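PDB 6IXO: myosin-2 from Saccharomyces cerevisiae, which carries organelles and other cargo along actin cables in dividing yeast, gripping cargo receptors through the globular tail domain that forms this chain. Local coordinates for residues I22-I27 with L78-T83; S113-A118 with T145-D150. One frame throughout, in Å; residues are numbered along the deposited sequence.

Contact 1: I22-I27 with L78-T83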
# COMPACT_ATOMS: atom_id res chain seq x y z
N ILE A 22 16.87 8.61 -29.01
CA ILE A 22 17.22 9.64 -28.06
C ILE A 22 16.09 9.84 -27.06
O ILE A 22 16.32 9.88 -25.86
CB ILE A 22 17.54 10.97 -28.77
CG1 ILE A 22 18.91 10.88 -29.44
CG2 ILE A 22 17.48 12.13 -27.78
CD1 ILE A 22 19.36 12.18 -30.07
N LEU A 23 14.86 9.94 -27.55
CA LEU A 23 13.76 10.19 -26.63
C LEU A 23 13.51 9.07 -25.60
O LEU A 23 13.24 9.36 -24.43
CB LEU A 23 12.48 10.44 -27.41
CG LEU A 23 11.26 10.91 -26.62
CD1 LEU A 23 11.61 12.08 -25.73
CD2 LEU A 23 10.14 11.33 -27.62
N ASN A 24 13.55 7.80 -26.01
CA ASN A 24 13.26 6.73 -25.04
C ASN A 24 14.32 6.73 -23.94
O ASN A 24 14.01 6.47 -22.80
CB ASN A 24 13.18 5.36 -25.71
CG ASN A 24 11.95 5.20 -26.61
OD1 ASN A 24 10.97 5.93 -26.48
ND2 ASN A 24 12.00 4.23 -27.51
N GLN A 25 15.56 7.03 -24.30
CA GLN A 25 16.66 7.00 -23.33
C GLN A 25 16.51 8.10 -22.27
O GLN A 25 16.69 7.88 -21.05
CB GLN A 25 17.99 7.12 -24.09
CG GLN A 25 19.21 6.69 -23.29
CD GLN A 25 19.78 7.81 -22.44
OE1 GLN A 25 19.55 9.00 -22.70
NE2 GLN A 25 20.53 7.44 -21.40
N GLU A 26 16.17 9.30 -22.73
CA GLU A 26 15.82 10.42 -21.86
C GLU A 26 14.72 10.10 -20.93
O GLU A 26 14.81 10.40 -19.73
CB GLU A 26 15.39 11.65 -22.70
CG GLU A 26 16.49 12.57 -23.01
CD GLU A 26 16.01 13.87 -23.74
OE1 GLU A 26 14.87 14.35 -23.48
OE2 GLU A 26 16.79 14.39 -24.55
N ILE A 27 13.65 9.53 -21.47
CA ILE A 27 12.49 9.22 -20.64
C ILE A 27 12.79 8.11 -19.64
O ILE A 27 12.51 8.26 -18.44
CB ILE A 27 11.29 8.81 -21.52
CG1 ILE A 27 10.89 9.97 -22.45
CG2 ILE A 27 10.12 8.50 -20.70
CD1 ILE A 27 10.35 11.15 -21.71
N LEU A 78 5.83 3.28 -25.25
CA LEU A 78 4.99 2.77 -24.16
C LEU A 78 5.53 1.49 -23.55
O LEU A 78 5.50 1.33 -22.33
CB LEU A 78 3.57 2.52 -24.67
CG LEU A 78 2.79 3.77 -24.98
CD1 LEU A 78 1.55 3.43 -25.83
CD2 LEU A 78 2.43 4.50 -23.74
N ALA A 79 6.00 0.57 -24.39
CA ALA A 79 6.57 -0.66 -23.88
C ALA A 79 7.75 -0.36 -22.96
O ALA A 79 7.90 -1.00 -21.92
CB ALA A 79 7.01 -1.55 -25.01
N GLN A 80 8.59 0.60 -23.34
CA GLN A 80 9.68 1.04 -22.49
C GLN A 80 9.21 1.67 -21.18
O GLN A 80 9.77 1.40 -20.10
CB GLN A 80 10.55 2.05 -23.22
CG GLN A 80 11.39 1.44 -24.31
CD GLN A 80 12.81 1.21 -23.85
OE1 GLN A 80 13.05 0.74 -22.74
NE2 GLN A 80 13.76 1.57 -24.70
N VAL A 81 8.18 2.52 -21.28
CA VAL A 81 7.63 3.17 -20.10
C VAL A 81 7.06 2.12 -19.14
O VAL A 81 7.36 2.14 -17.93
CB VAL A 81 6.53 4.20 -20.48
CG1 VAL A 81 5.68 4.54 -19.26
CG2 VAL A 81 7.18 5.46 -21.01
N LEU A 82 6.29 1.17 -19.65
CA LEU A 82 5.66 0.17 -18.76
C LEU A 82 6.72 -0.66 -18.01
O LEU A 82 6.64 -0.85 -16.77
CB LEU A 82 4.74 -0.74 -19.58
CG LEU A 82 3.50 -0.04 -20.15
CD1 LEU A 82 2.94 -0.79 -21.35
CD2 LEU A 82 2.44 0.08 -19.10
N THR A 83 7.70 -1.15 -18.77
CA THR A 83 8.77 -1.98 -18.23
C THR A 83 9.54 -1.21 -17.18
O THR A 83 9.84 -1.75 -16.10
CB THR A 83 9.77 -2.42 -19.34
OG1 THR A 83 9.07 -3.17 -20.34
CG2 THR A 83 10.87 -3.30 -18.73
O HOH W 1 14.71 2.91 -27.75

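Contact 2: S113-A118 with T145-D150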
# COMPACT_ATOMS: atom_id res chain seq x y z
N SER A 113 -5.72 7.00 -15.95
CA SER A 113 -6.86 7.88 -16.06
C SER A 113 -6.82 8.63 -17.40
O SER A 113 -7.85 8.88 -18.02
CB SER A 113 -6.90 8.86 -14.88
OG SER A 113 -6.95 8.12 -13.63
N PHE A 114 -5.62 8.99 -17.83
CA PHE A 114 -5.52 9.63 -19.13
C PHE A 114 -5.96 8.70 -20.25
O PHE A 114 -6.64 9.12 -21.18
CB PHE A 114 -4.09 10.10 -19.42
CG PHE A 114 -3.95 10.57 -20.84
CD1 PHE A 114 -4.55 11.74 -21.23
CD2 PHE A 114 -3.31 9.79 -21.80
CE1 PHE A 114 -4.50 12.18 -22.57
CE2 PHE A 114 -3.25 10.23 -23.14
CZ PHE A 114 -3.85 11.42 -23.51
N VAL A 115 -5.52 7.44 -20.20
CA VAL A 115 -5.80 6.52 -21.30
C VAL A 115 -7.30 6.26 -21.35
O VAL A 115 -7.89 6.22 -22.43
CB VAL A 115 -4.99 5.21 -21.14
CG1 VAL A 115 -5.38 4.19 -22.19
CG2 VAL A 115 -3.50 5.55 -21.25
N VAL A 116 -7.93 6.13 -20.19
CA VAL A 116 -9.38 5.97 -20.14
C VAL A 116 -10.05 7.17 -20.76
O VAL A 116 -10.99 7.04 -21.55
CB VAL A 116 -9.87 5.80 -18.66
CG1 VAL A 116 -11.40 5.96 -18.58
CG2 VAL A 116 -9.43 4.46 -18.16
N PHE A 117 -9.53 8.35 -20.44
CA PHE A 117 -10.09 9.56 -20.99
C PHE A 117 -9.90 9.58 -22.51
O PHE A 117 -10.80 9.99 -23.26
CB PHE A 117 -9.43 10.80 -20.37
CG PHE A 117 -9.59 12.05 -21.19
CD1 PHE A 117 -10.76 12.78 -21.12
CD2 PHE A 117 -8.59 12.47 -22.04
CE1 PHE A 117 -10.92 13.92 -21.86
CE2 PHE A 117 -8.75 13.62 -22.80
CZ PHE A 117 -9.92 14.35 -22.71
N ALA A 118 -8.73 9.13 -22.97
CA ALA A 118 -8.42 9.25 -24.42
C ALA A 118 -9.27 8.25 -25.20
O ALA A 118 -9.72 8.52 -26.29
CB ALA A 118 -6.96 8.99 -24.66
N THR A 145 -7.03 0.61 -26.62
CA THR A 145 -7.72 -0.32 -25.75
C THR A 145 -6.73 -1.25 -25.05
O THR A 145 -6.85 -1.49 -23.86
CB THR A 145 -8.73 -1.15 -26.52
OG1 THR A 145 -9.66 -0.26 -27.15
CG2 THR A 145 -9.48 -2.10 -25.58
N GLU A 146 -5.73 -1.75 -25.78
CA GLU A 146 -4.69 -2.59 -25.19
C GLU A 146 -3.86 -1.81 -24.21
O GLU A 146 -3.41 -2.35 -23.17
CB GLU A 146 -3.76 -3.18 -26.26
CG GLU A 146 -4.42 -4.18 -27.16
CD GLU A 146 -3.45 -4.72 -28.20
OE1 GLU A 146 -2.24 -4.44 -28.09
OE2 GLU A 146 -3.92 -5.43 -29.13
N LEU A 147 -3.67 -0.53 -24.51
CA LEU A 147 -2.86 0.30 -23.61
C LEU A 147 -3.60 0.50 -22.27
O LEU A 147 -2.99 0.45 -21.16
CB LEU A 147 -2.52 1.63 -24.28
CG LEU A 147 -1.77 2.55 -23.32
CD1 LEU A 147 -0.45 1.90 -22.89
CD2 LEU A 147 -1.52 3.94 -23.95
N LYS A 148 -4.92 0.67 -22.36
CA LYS A 148 -5.74 0.73 -21.13
C LYS A 148 -5.56 -0.54 -20.28
O LYS A 148 -5.29 -0.46 -19.05
CB LYS A 148 -7.22 0.93 -21.50
CG LYS A 148 -8.20 0.80 -20.34
CD LYS A 148 -9.63 1.12 -20.81
CE LYS A 148 -10.68 0.82 -19.76
NZ LYS A 148 -10.78 -0.62 -19.40
N ASP A 149 -5.70 -1.70 -20.91
CA ASP A 149 -5.40 -2.96 -20.18
C ASP A 149 -3.98 -3.03 -19.62
O ASP A 149 -3.79 -3.49 -18.48
CB ASP A 149 -5.60 -4.18 -21.09
CG ASP A 149 -7.07 -4.45 -21.39
OD1 ASP A 149 -7.95 -3.92 -20.67
OD2 ASP A 149 -7.32 -5.24 -22.32
N ASP A 150 -3.00 -2.60 -20.40
CA ASP A 150 -1.60 -2.60 -19.92
C ASP A 150 -1.40 -1.70 -18.70
O ASP A 150 -0.71 -2.06 -17.74
CB ASP A 150 -0.64 -2.18 -21.05
CG ASP A 150 -0.52 -3.25 -22.17
OD1 ASP A 150 -0.92 -4.40 -21.96
OD2 ASP A 150 -0.03 -2.90 -23.27

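Contact 1: I22-I27 with L78-T83
The helical segments 22-27 and 78-83 come nearest at Asn24 and Gln80, whose CA atoms are 7.2 Å apart, and again at Ile27 and Val81, CA to CA 7.8 Å. The touch is light and uses four side chains. Gln80 reaches over with its amide end: NE2 lies 4.0 Å from CB of Asn24. The Gln80 chain bends at its second torsion (chi2 -100°), and the amide nitrogen rather than the oxygen comes up to the base of the asparagine. One water adds a bridge between the two amides. It accepts from Asn24 ND2 at 3.0 Å, while its link to Gln80 NE2 is long and weak at 3.5 Å. Asn24 ND2 also donates to Ser76 OG, so two acceptors hold this buried amide nitrogen. The globular tail is an all-helical cargo-binding domain, and here its helix 20-32 packs on helix 71-90. On the apolar side, branch methyls meet: CG2 of Ile27 lies 4.2 Å from CG2 of Val81. The rest of the Ile27 side chain leads away from segment 78-83, though Ile27 still touches Phe77, earlier on helix 71-90. Leu58 of helix 53-67 touches both Ile27 and Val81, which joins a third helix to this pair. Glu26 accepts from the backbone N atoms of Ser404 and Thr405 at the start of helix 403-415.

Contact 2: S113-A118 with T145-D150
The first torsion of Val115 (chi1 174°) sets CG1 trans to the backbone N and CG2 trans to the carbonyl carbon, and the two methyls serve different neighbours on the facing helix. CG1 presses on the backbone of Lys148, 3.6 Å from its N, and also meets the start of that side chain, at CB. CG2 goes to Leu147 and lies 3.7 Å from CD2. The Val115 and Leu147 side chains cross at about a right angle. Leu147 leaves its backbone alongside segment 113-118, but its end swings nearer and brings CD2 onto the valine. Lys148 runs out extended and turns only at its last torsion (chi4 -64°). Its aliphatic part passes Val116, with CE 4.2 Å from CG2, so the lysine contributes carbon contacts here. Val115 and Leu147 are buried, whereas Val116 and Lys148 are partly exposed, so the contact grades from the interior toward the surface. Val115 also touches Val144 and Phe151 on helix 134-180. Leu62 and Trp66 of helix 53-67 cover Leu147 further. The backbones are closest at Val115 and Lys148, CA to CA 5.8 Å. The local axes approach to 9.3 Å and make an angle of 156°, which is typical of antiparallel neighbours in a helical bundle such as this myosin V globular tail.

Overall arrangement
Contact 1 and contact 2 lie on the same side of the chain's centre, with their own centres about 17 Å apart. They come in series: contact 1 joins helices 20-32 and 71-90 before contact 2 joins helices 97-124 and 134-180. Helix 71-90 is followed directly by helix 97-124. The two sites also touch, as Leu78 CD1 packs 3.6 Å from Leu147 CD2 and Leu82 CD1 lies 3.9 Å from Asp150 CB. Helix 71-90 therefore meets helix 20-32 and helix 134-180. Helix 53-67 contributes side chains to both contacts. Together they tie four helices into one end of the elongated, all-helical cargo-binding tail.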